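Local coordinates for jasmonate-induced oxygenase 2 (PDB 6LSV), which oxidises the plant defence hormone jasmonate to 12-hydroxyjasmonate, using iron, molecular oxygen and 2-oxoglutarate, at residues K174-I179 / G231-L236; G204-V209 / F300-S305. All coordinates share one frame; numbering follows the deposited sequence.

Interaction 1: K174-I179 / G231-L236. With AKG (2-oxoglutaric acid), chain C.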
ATOM      1  N   LYS A 174       7.303  11.496  -9.269  1.00 32.00           N
ATOM      2  CA  LYS A 174       8.375  12.458  -9.025  1.00 31.76           C
ATOM      3  C   LYS A 174       8.803  12.446  -7.562  1.00 30.20           C
ATOM      4  O   LYS A 174      10.000  12.461  -7.251  1.00 36.75           O
ATOM      5  CB  LYS A 174       7.922  13.863  -9.429  1.00 37.45           C
ATOM      6  CG  LYS A 174       7.803  14.091 -10.925  1.00 41.32           C
ATOM      7  CD  LYS A 174       7.321  15.503 -11.227  1.00 40.26           C
ATOM      8  CE  LYS A 174       6.896  15.645 -12.681  1.00 46.85           C
ATOM      9  NZ  LYS A 174       5.659  16.465 -12.831  1.00 51.82           N
ATOM     10  N   LEU A 175       7.831  12.438  -6.648  1.00 28.19           N
ATOM     11  CA  LEU A 175       8.146  12.424  -5.225  1.00 26.89           C
ATOM     12  C   LEU A 175       8.906  11.160  -4.841  1.00 33.65           C
ATOM     13  O   LEU A 175       9.829  11.207  -4.021  1.00 33.39           O
ATOM     14  CB  LEU A 175       6.857  12.553  -4.412  1.00 29.70           C
ATOM     15  CG  LEU A 175       6.914  12.298  -2.903  1.00 33.72           C
ATOM     16  CD1 LEU A 175       7.902  13.243  -2.219  1.00 25.17           C
ATOM     17  CD2 LEU A 175       5.524  12.421  -2.291  1.00 25.92           C
ATOM     18  N   SER A 176       8.537  10.018  -5.428  1.00 29.09           N
ATOM     19  CA  SER A 176       9.229   8.776  -5.101  1.00 34.24           C
ATOM     20  C   SER A 176      10.700   8.845  -5.492  1.00 30.41           C
ATOM     21  O   SER A 176      11.569   8.405  -4.731  1.00 25.22           O
ATOM     22  CB  SER A 176       8.551   7.587  -5.783  1.00 25.15           C
ATOM     23  OG  SER A 176       7.144   7.607  -5.615  1.00 25.50           O
ATOM     24  N   GLY A 177      10.997   9.397  -6.672  1.00 30.85           N
ATOM     25  CA  GLY A 177      12.384   9.489  -7.102  1.00 31.41           C
ATOM     26  C   GLY A 177      13.243  10.272  -6.129  1.00 31.62           C
ATOM     27  O   GLY A 177      14.385   9.896  -5.851  1.00 33.01           O
ATOM     28  N   ARG A 178      12.699  11.364  -5.587  1.00 35.25           N
ATOM     29  CA  ARG A 178      13.421  12.137  -4.582  1.00 33.62           C
ATOM     30  C   ARG A 178      13.563  11.358  -3.280  1.00 28.26           C
ATOM     31  O   ARG A 178      14.615  11.406  -2.632  1.00 35.40           O
ATOM     32  CB  ARG A 178      12.710  13.470  -4.340  1.00 32.69           C
ATOM     33  CG  ARG A 178      12.998  14.514  -5.423  1.00 46.54           C
ATOM     34  CD  ARG A 178      11.729  15.147  -5.979  1.00 46.63           C
ATOM     35  NE  ARG A 178      12.030  16.252  -6.891  1.00 59.46           N
ATOM     36  CZ  ARG A 178      12.329  16.107  -8.182  1.00 58.15           C
ATOM     37  NH1 ARG A 178      12.352  14.897  -8.731  1.00 56.22           N
ATOM     38  NH2 ARG A 178      12.596  17.173  -8.928  1.00 50.82           N
ATOM     39  N   ILE A 179      12.513  10.637  -2.875  1.00 28.73           N
ATOM     40  CA  ILE A 179      12.578   9.835  -1.655  1.00 28.68           C
ATOM     41  C   ILE A 179      13.583   8.700  -1.815  1.00 28.25           C
ATOM     42  O   ILE A 179      14.287   8.334  -0.865  1.00 25.82           O
ATOM     43  CB  ILE A 179      11.177   9.307  -1.293  1.00 27.80           C
ATOM     44  CG1 ILE A 179      10.255  10.454  -0.886  1.00 24.49           C
ATOM     45  CG2 ILE A 179      11.266   8.262  -0.188  1.00 18.75           C
ATOM     46  CD1 ILE A 179       8.840  10.002  -0.554  1.00 28.77           C
ATOM     47  N   GLY A 231       5.893  -4.520  -2.766  1.00 18.57           N
ATOM     48  CA  GLY A 231       6.736  -3.784  -3.684  1.00 19.66           C
ATOM     49  C   GLY A 231       7.845  -3.010  -3.001  1.00 20.05           C
ATOM     50  O   GLY A 231       8.271  -3.323  -1.886  1.00 18.47           O
ATOM     51  N   GLY A 232       8.314  -1.973  -3.695  1.00 19.44           N
ATOM     52  CA  GLY A 232       9.437  -1.178  -3.238  1.00 19.47           C
ATOM     53  C   GLY A 232       9.098  -0.247  -2.094  1.00 19.27           C
ATOM     54  O   GLY A 232       9.521  -0.474  -0.957  1.00 18.86           O
ATOM     55  N   MET A 233       8.355   0.819  -2.382  1.00 19.26           N
ATOM     56  CA  MET A 233       7.846   1.696  -1.341  1.00 19.48           C
ATOM     57  C   MET A 233       6.413   2.080  -1.669  1.00 25.13           C
ATOM     58  O   MET A 233       6.003   2.088  -2.834  1.00 23.45           O
ATOM     59  CB  MET A 233       8.694   2.966  -1.170  1.00 25.76           C
ATOM     60  CG  MET A 233       9.056   3.674  -2.461  1.00 33.25           C
ATOM     61  SD  MET A 233       9.825   5.280  -2.162  1.00 35.20           S
ATOM     62  CE  MET A 233       8.412   6.237  -1.621  1.00 36.41           C
ATOM     63  N   THR A 234       5.650   2.390  -0.626  1.00 25.29           N
ATOM     64  CA  THR A 234       4.278   2.849  -0.763  1.00 25.42           C
ATOM     65  C   THR A 234       4.180   4.291  -0.288  1.00 26.42           C
ATOM     66  O   THR A 234       4.685   4.632   0.787  1.00 24.75           O
ATOM     67  CB  THR A 234       3.313   1.970   0.037  1.00 25.61           C
ATOM     68  OG1 THR A 234       3.500   0.595  -0.323  1.00 29.46           O
ATOM     69  CG2 THR A 234       1.866   2.370  -0.241  1.00 24.95           C
ATOM     70  N   ILE A 235       3.548   5.132  -1.096  1.00 22.79           N
ATOM     71  CA  ILE A 235       3.168   6.476  -0.682  1.00 23.30           C
ATOM     72  C   ILE A 235       1.676   6.428  -0.386  1.00 23.34           C
ATOM     73  O   ILE A 235       0.856   6.251  -1.295  1.00 26.64           O
ATOM     74  CB  ILE A 235       3.518   7.526  -1.747  1.00 24.94           C
ATOM     75  CG1 ILE A 235       5.033   7.575  -1.958  1.00 19.22           C
ATOM     76  CG2 ILE A 235       3.025   8.904  -1.328  1.00 21.69           C
ATOM     77  CD1 ILE A 235       5.470   8.509  -3.057  1.00 18.83           C
ATOM     78  N   LEU A 236       1.325   6.559   0.889  1.00 20.50           N
ATOM     79  CA  LEU A 236      -0.034   6.352   1.371  1.00 21.01           C
ATOM     80  C   LEU A 236      -0.668   7.691   1.717  1.00 26.66           C
ATOM     81  O   LEU A 236      -0.096   8.476   2.483  1.00 25.78           O
ATOM     82  CB  LEU A 236      -0.029   5.432   2.597  1.00 26.25           C
ATOM     83  CG  LEU A 236      -1.325   5.088   3.337  1.00 25.25           C
ATOM     84  CD1 LEU A 236      -2.346   4.455   2.405  1.00 21.02           C
ATOM     85  CD2 LEU A 236      -1.019   4.155   4.503  1.00 23.56           C
TER
HETATM   86  C1  AKG C 401      -2.861  -0.213   1.818  1.00 34.61           C
HETATM   87  O1  AKG C 401      -1.635  -0.095   1.568  1.00 27.05           O
HETATM   88  O2  AKG C 401      -3.624  -0.709   0.943  1.00 45.55           O
HETATM   89  C2  AKG C 401      -3.396   0.223   3.187  1.00 40.34           C
HETATM   90  O5  AKG C 401      -2.992  -0.325   4.156  1.00 41.48           O
HETATM   91  C3  AKG C 401      -4.435   1.343   3.339  1.00 29.82           C
HETATM   92  C4  AKG C 401      -4.128   2.145   4.607  1.00 37.32           C
HETATM   93  C5  AKG C 401      -5.342   2.966   5.047  1.00 30.38           C
HETATM   94  O3  AKG C 401      -5.196   4.049   5.673  1.00 16.58           O
HETATM   95  O4  AKG C 401      -6.497   2.550   4.781  1.00 36.40           O

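Interaction 2: G204-V209 / F300-S305. With JAA ({(1R,2R)-3-oxo-2-[(2Z)-pent-2-en-1-yl]cyclopentyl}acetic acid), chain D.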
ATOM      1  N   GLY A 204       8.149   0.465 -12.007  1.00 33.42           N
ATOM      2  CA  GLY A 204       6.721   0.193 -12.004  1.00 30.94           C
ATOM      3  C   GLY A 204       6.023   1.114 -11.020  1.00 32.01           C
ATOM      4  O   GLY A 204       6.572   1.440  -9.963  1.00 33.11           O
ATOM      5  N   ALA A 205       4.814   1.535 -11.377  1.00 31.13           N
ATOM      6  CA  ALA A 205       4.005   2.385 -10.516  1.00 28.57           C
ATOM      7  C   ALA A 205       2.557   1.972 -10.681  1.00 22.98           C
ATOM      8  O   ALA A 205       2.032   1.993 -11.797  1.00 26.14           O
ATOM      9  CB  ALA A 205       4.184   3.866 -10.864  1.00 30.29           C
ATOM     10  N   CYS A 206       1.919   1.585  -9.586  1.00 24.60           N
ATOM     11  CA  CYS A 206       0.506   1.253  -9.609  1.00 26.88           C
ATOM     12  C   CYS A 206      -0.192   1.943  -8.444  1.00 24.51           C
ATOM     13  O   CYS A 206       0.439   2.506  -7.543  1.00 20.89           O
ATOM     14  CB  CYS A 206       0.276  -0.267  -9.592  1.00 21.25           C
ATOM     15  SG  CYS A 206       1.383  -1.206  -8.532  1.00 23.01           S
ATOM     16  N   LEU A 207      -1.518   1.908  -8.491  1.00 22.60           N
ATOM     17  CA  LEU A 207      -2.363   2.628  -7.554  1.00 20.52           C
ATOM     18  C   LEU A 207      -3.471   1.700  -7.092  1.00 21.04           C
ATOM     19  O   LEU A 207      -4.122   1.047  -7.914  1.00 24.71           O
ATOM     20  CB  LEU A 207      -2.950   3.884  -8.206  1.00 21.44           C
ATOM     21  CG  LEU A 207      -3.892   4.709  -7.331  1.00 24.46           C
ATOM     22  CD1 LEU A 207      -3.121   5.351  -6.187  1.00 27.48           C
ATOM     23  CD2 LEU A 207      -4.628   5.762  -8.156  1.00 21.59           C
ATOM     24  N   ARG A 208      -3.666   1.624  -5.780  1.00 18.03           N
ATOM     25  CA  ARG A 208      -4.796   0.912  -5.201  1.00 19.49           C
ATOM     26  C   ARG A 208      -5.499   1.852  -4.237  1.00 21.53           C
ATOM     27  O   ARG A 208      -4.876   2.365  -3.302  1.00 21.03           O
ATOM     28  CB  ARG A 208      -4.366  -0.369  -4.480  1.00 22.85           C
ATOM     29  CG  ARG A 208      -5.382  -0.806  -3.433  1.00 23.11           C
ATOM     30  CD  ARG A 208      -5.318  -2.282  -3.114  1.00 22.81           C
ATOM     31  NE  ARG A 208      -6.150  -2.598  -1.956  1.00 23.73           N
ATOM     32  CZ  ARG A 208      -6.615  -3.811  -1.673  1.00 22.51           C
ATOM     33  NH1 ARG A 208      -6.331  -4.833  -2.469  1.00 21.65           N
ATOM     34  NH2 ARG A 208      -7.365  -4.001  -0.596  1.00 23.29           N
ATOM     35  N   VAL A 209      -6.788   2.081  -4.472  1.00 21.88           N
ATOM     36  CA  VAL A 209      -7.613   2.934  -3.626  1.00 24.93           C
ATOM     37  C   VAL A 209      -8.545   2.036  -2.830  1.00 24.13           C
ATOM     38  O   VAL A 209      -9.200   1.157  -3.400  1.00 24.74           O
ATOM     39  CB  VAL A 209      -8.404   3.959  -4.457  1.00 25.09           C
ATOM     40  CG1 VAL A 209      -9.107   4.947  -3.542  1.00 22.21           C
ATOM     41  CG2 VAL A 209      -7.477   4.678  -5.428  1.00 19.17           C
ATOM     42  N   PHE A 300       2.024   2.645  -5.178  1.00 25.28           N
ATOM     43  CA  PHE A 300       3.104   1.670  -5.082  1.00 24.78           C
ATOM     44  C   PHE A 300       4.199   2.032  -6.078  1.00 25.95           C
ATOM     45  O   PHE A 300       3.939   2.139  -7.281  1.00 28.05           O
ATOM     46  CB  PHE A 300       2.592   0.253  -5.342  1.00 22.53           C
ATOM     47  CG  PHE A 300       1.456  -0.161  -4.448  1.00 20.41           C
ATOM     48  CD1 PHE A 300       1.621  -0.244  -3.073  1.00 22.25           C
ATOM     49  CD2 PHE A 300       0.222  -0.475  -4.989  1.00 20.43           C
ATOM     50  CE1 PHE A 300       0.569  -0.632  -2.253  1.00 23.44           C
ATOM     51  CE2 PHE A 300      -0.826  -0.865  -4.180  1.00 22.09           C
ATOM     52  CZ  PHE A 300      -0.652  -0.944  -2.809  1.00 21.83           C
ATOM     53  N   TYR A 301       5.415   2.218  -5.572  1.00 25.07           N
ATOM     54  CA  TYR A 301       6.594   2.491  -6.389  1.00 29.03           C
ATOM     55  C   TYR A 301       7.453   1.231  -6.389  1.00 27.38           C
ATOM     56  O   TYR A 301       8.040   0.870  -5.362  1.00 25.22           O
ATOM     57  CB  TYR A 301       7.358   3.695  -5.844  1.00 26.51           C
ATOM     58  CG  TYR A 301       8.400   4.255  -6.779  1.00 29.28           C
ATOM     59  CD1 TYR A 301       8.037   5.042  -7.867  1.00 30.34           C
ATOM     60  CD2 TYR A 301       9.750   4.013  -6.566  1.00 29.72           C
ATOM     61  CE1 TYR A 301       8.993   5.571  -8.715  1.00 29.65           C
ATOM     62  CE2 TYR A 301      10.710   4.531  -7.411  1.00 32.15           C
ATOM     63  CZ  TYR A 301      10.327   5.307  -8.485  1.00 28.92           C
ATOM     64  OH  TYR A 301      11.284   5.823  -9.327  1.00 32.28           O
ATOM     65  N   ASN A 302       7.530   0.565  -7.537  1.00 25.53           N
ATOM     66  CA  ASN A 302       8.069  -0.782  -7.546  1.00 28.10           C
ATOM     67  C   ASN A 302       9.263  -0.899  -8.483  1.00 26.13           C
ATOM     68  O   ASN A 302       9.382  -0.137  -9.447  1.00 27.08           O
ATOM     69  CB  ASN A 302       6.990  -1.784  -7.972  1.00 28.61           C
ATOM     70  CG  ASN A 302       5.804  -1.794  -7.030  1.00 25.30           C
ATOM     71  OD1 ASN A 302       5.958  -1.635  -5.820  1.00 19.74           O
ATOM     72  ND2 ASN A 302       4.611  -1.974  -7.583  1.00 29.20           N
ATOM     73  N   PRO A 303      10.166  -1.839  -8.223  1.00 28.21           N
ATOM     74  CA  PRO A 303      11.225  -2.121  -9.196  1.00 28.57           C
ATOM     75  C   PRO A 303      10.646  -2.763 -10.443  1.00 30.17           C
ATOM     76  O   PRO A 303       9.606  -3.425 -10.398  1.00 27.03           O
ATOM     77  CB  PRO A 303      12.151  -3.088  -8.450  1.00 24.35           C
ATOM     78  CG  PRO A 303      11.292  -3.715  -7.409  1.00 24.67           C
ATOM     79  CD  PRO A 303      10.277  -2.680  -7.017  1.00 26.54           C
ATOM     80  N   LYS A 304      11.325  -2.543 -11.568  1.00 30.86           N
ATOM     81  CA  LYS A 304      10.998  -3.248 -12.803  1.00 31.10           C
ATOM     82  C   LYS A 304      10.819  -4.740 -12.530  1.00 26.63           C
ATOM     83  O   LYS A 304      11.690  -5.386 -11.943  1.00 27.62           O
ATOM     84  CB  LYS A 304      12.109  -3.006 -13.828  1.00 29.23           C
ATOM     85  CG  LYS A 304      11.775  -3.396 -15.250  1.00 23.59           C
ATOM     86  CD  LYS A 304      12.844  -2.901 -16.215  1.00 25.22           C
ATOM     87  CE  LYS A 304      12.587  -3.387 -17.631  1.00 29.75           C
ATOM     88  NZ  LYS A 304      12.518  -4.871 -17.706  1.00 34.97           N
ATOM     89  N   SER A 305       9.675  -5.284 -12.961  1.00 26.72           N
ATOM     90  CA  SER A 305       9.172  -6.536 -12.401  1.00 30.13           C
ATOM     91  C   SER A 305       9.963  -7.771 -12.835  1.00 28.93           C
ATOM     92  O   SER A 305       9.820  -8.826 -12.205  1.00 34.76           O
ATOM     93  CB  SER A 305       7.692  -6.715 -12.763  1.00 29.94           C
ATOM     94  OG  SER A 305       7.434  -6.388 -14.115  1.00 27.89           O
TER
HETATM   95  O01 JAA D 402      -4.347  -5.085  -4.666  1.00 23.38           O
HETATM   96  O02 JAA D 402       1.517  -5.355  -7.120  1.00 22.94           O
HETATM   97  O03 JAA D 402       0.969  -7.437  -7.425  1.00 28.24           O
HETATM   98  C04 JAA D 402      -1.206  -5.695  -5.751  1.00 26.64           C
HETATM   99  C05 JAA D 402      -2.226  -5.744  -4.485  1.00 25.45           C
HETATM  100  C06 JAA D 402      -1.971  -6.451  -6.869  1.00 23.20           C
HETATM  101  C07 JAA D 402      -3.289  -6.512  -6.461  1.00 22.68           C
HETATM  102  C08 JAA D 402      -3.389  -5.660  -5.062  1.00 24.18           C
HETATM  103  C09 JAA D 402      -1.994  -4.518  -3.497  1.00 26.23           C
HETATM  104  C10 JAA D 402       0.035  -6.345  -5.472  1.00 20.51           C
HETATM  105  C11 JAA D 402      -0.929  -4.872  -2.458  1.00 27.21           C
HETATM  106  C12 JAA D 402       0.888  -6.381  -6.743  1.00 23.78           C
HETATM  107  C13 JAA D 402      -1.117  -4.661  -1.169  1.00 24.01           C
HETATM  108  C14 JAA D 402      -2.417  -4.055  -0.646  1.00 28.82           C
HETATM  109  C15 JAA D 402      -2.985  -4.943   0.460  1.00 26.05           C

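Interaction 1: K174-I179 / G231-L236
Ile235 pushes its tip into a shallow hollow on the helix surface, bordered by Leu175, Ser176 and Ile179. With CG1 anti to the carbonyl carbon and beside the backbone N (chi1 -63°), the chain runs on straight and sends CD1 end-on to the helix. Ile235 CD1 lies 4.0 Å from Leu175 CD2 on one flank and 4.5 Å from Ile179 CD1 on another. Ser176 forms the floor between them: a small residue suits a place where a strand side chain must come close, and its hydroxyl is satisfied within the helix by Leu172 O.

Met233 CE lies in the dip between Ser176 CB and Ile179, the methionine and isoleucine chains crossing at an angle. A bend at the sulfur (chi3 -73°) brings Met233 CE to 3.8 Å from Ile179 CG2 and 3.9 Å from Ile179 CD1. The flexible thioether can mould itself to a beta-branched neighbour.

This is helix-on-sheet packing in the double-stranded beta-helix fold of the 2-oxoglutarate oxygenases: helix 161-186 lies over the outer face of the major sheet. The axes of 174-179 and 233-236 pass 10.1 Å apart at 128°, leaving room for one interleaved layer of side chains. Gly232 and Met233 both stand opposite Tyr301 in a classic beta bulge.

Strand alternation turns Thr234 away from the helix, where OG1 is hydrogen-bonded to OD2 of Asp229, an iron ligand. Leu236 also serves the inner side, its CD1 and CD2 each 3.7 Å from C4 of the 2-oxoglutarate, apolar branches against the cosubstrate's methylene chain.

Interaction 2: G204-V209 / F300-S305
Two neighbouring antiparallel strands of the major sheet in the double-stranded beta-helix meet here and form one wall of the jasmonate pocket. Gly204 and Asn302 make a hydrogen-bonded pair, Gly204 N to Asn302 O at 2.9 Å and Asn302 N to Gly204 O at 2.8 Å. Cys206 and Phe300 form the next such pair, Phe300 N reaching Cys206 O at 2.9 Å. Between them, Ala205 faces Tyr301 in a non-hydrogen-bonded pair.

On the pocket side, Cys206 SG sits at the edge of the Phe300 ring, 5.0 Å from its centroid, and a compact thiol fits this slot beside Asn302. Arg208 CB lies 3.6 Å from Phe300 CE2. From there the arginine chain runs out extended, CG roughly anti to the backbone N (chi1 157°). Arg208 NH1 donates to the jasmonate ketone oxygen O01 at 3.0 Å (158°), an acceptor lying in the group's plane, while C14 of the pentenyl tail lies above one face, displaced toward the rim. Asn210 takes the NE hydrogen and Tyr138 adds a cation-pi contact, steadying the head. Phe300 CZ offers apolar surface to the root of that tail, 3.9 Å from C09. Arg333 and Arg337 also hydrogen-bond to jasmonate.

Strand 137-144 flanks 204-209 on its other edge, pairing with Ala205, Leu207 and Val209, and helix 161-186 packs against Ala205 and Tyr301 on the sheet's outer face.

In the fold
Both contacts are buried and share one sheet, in which strand 294-302 lies between strands 233-237 and 204-212. Interaction 1 joins a helix to the sheet's outer face through mainly apolar side chains, with Ser176 the one polar member, and without hydrogen bonds between the two segments, whereas interaction 2 joins strand to strand through backbone hydrogen bonds and turns functional side chains toward the substrate. They meet directly: Tyr301 packs on Ser176 and pairs through its backbone with Met233, while Asn302 accepts a hydrogen bond from Gly232 at the bulge. Segment 231-236 meets its ligand by apolar contact, whereas 204-209 adds a hydrogen bond from a charged group.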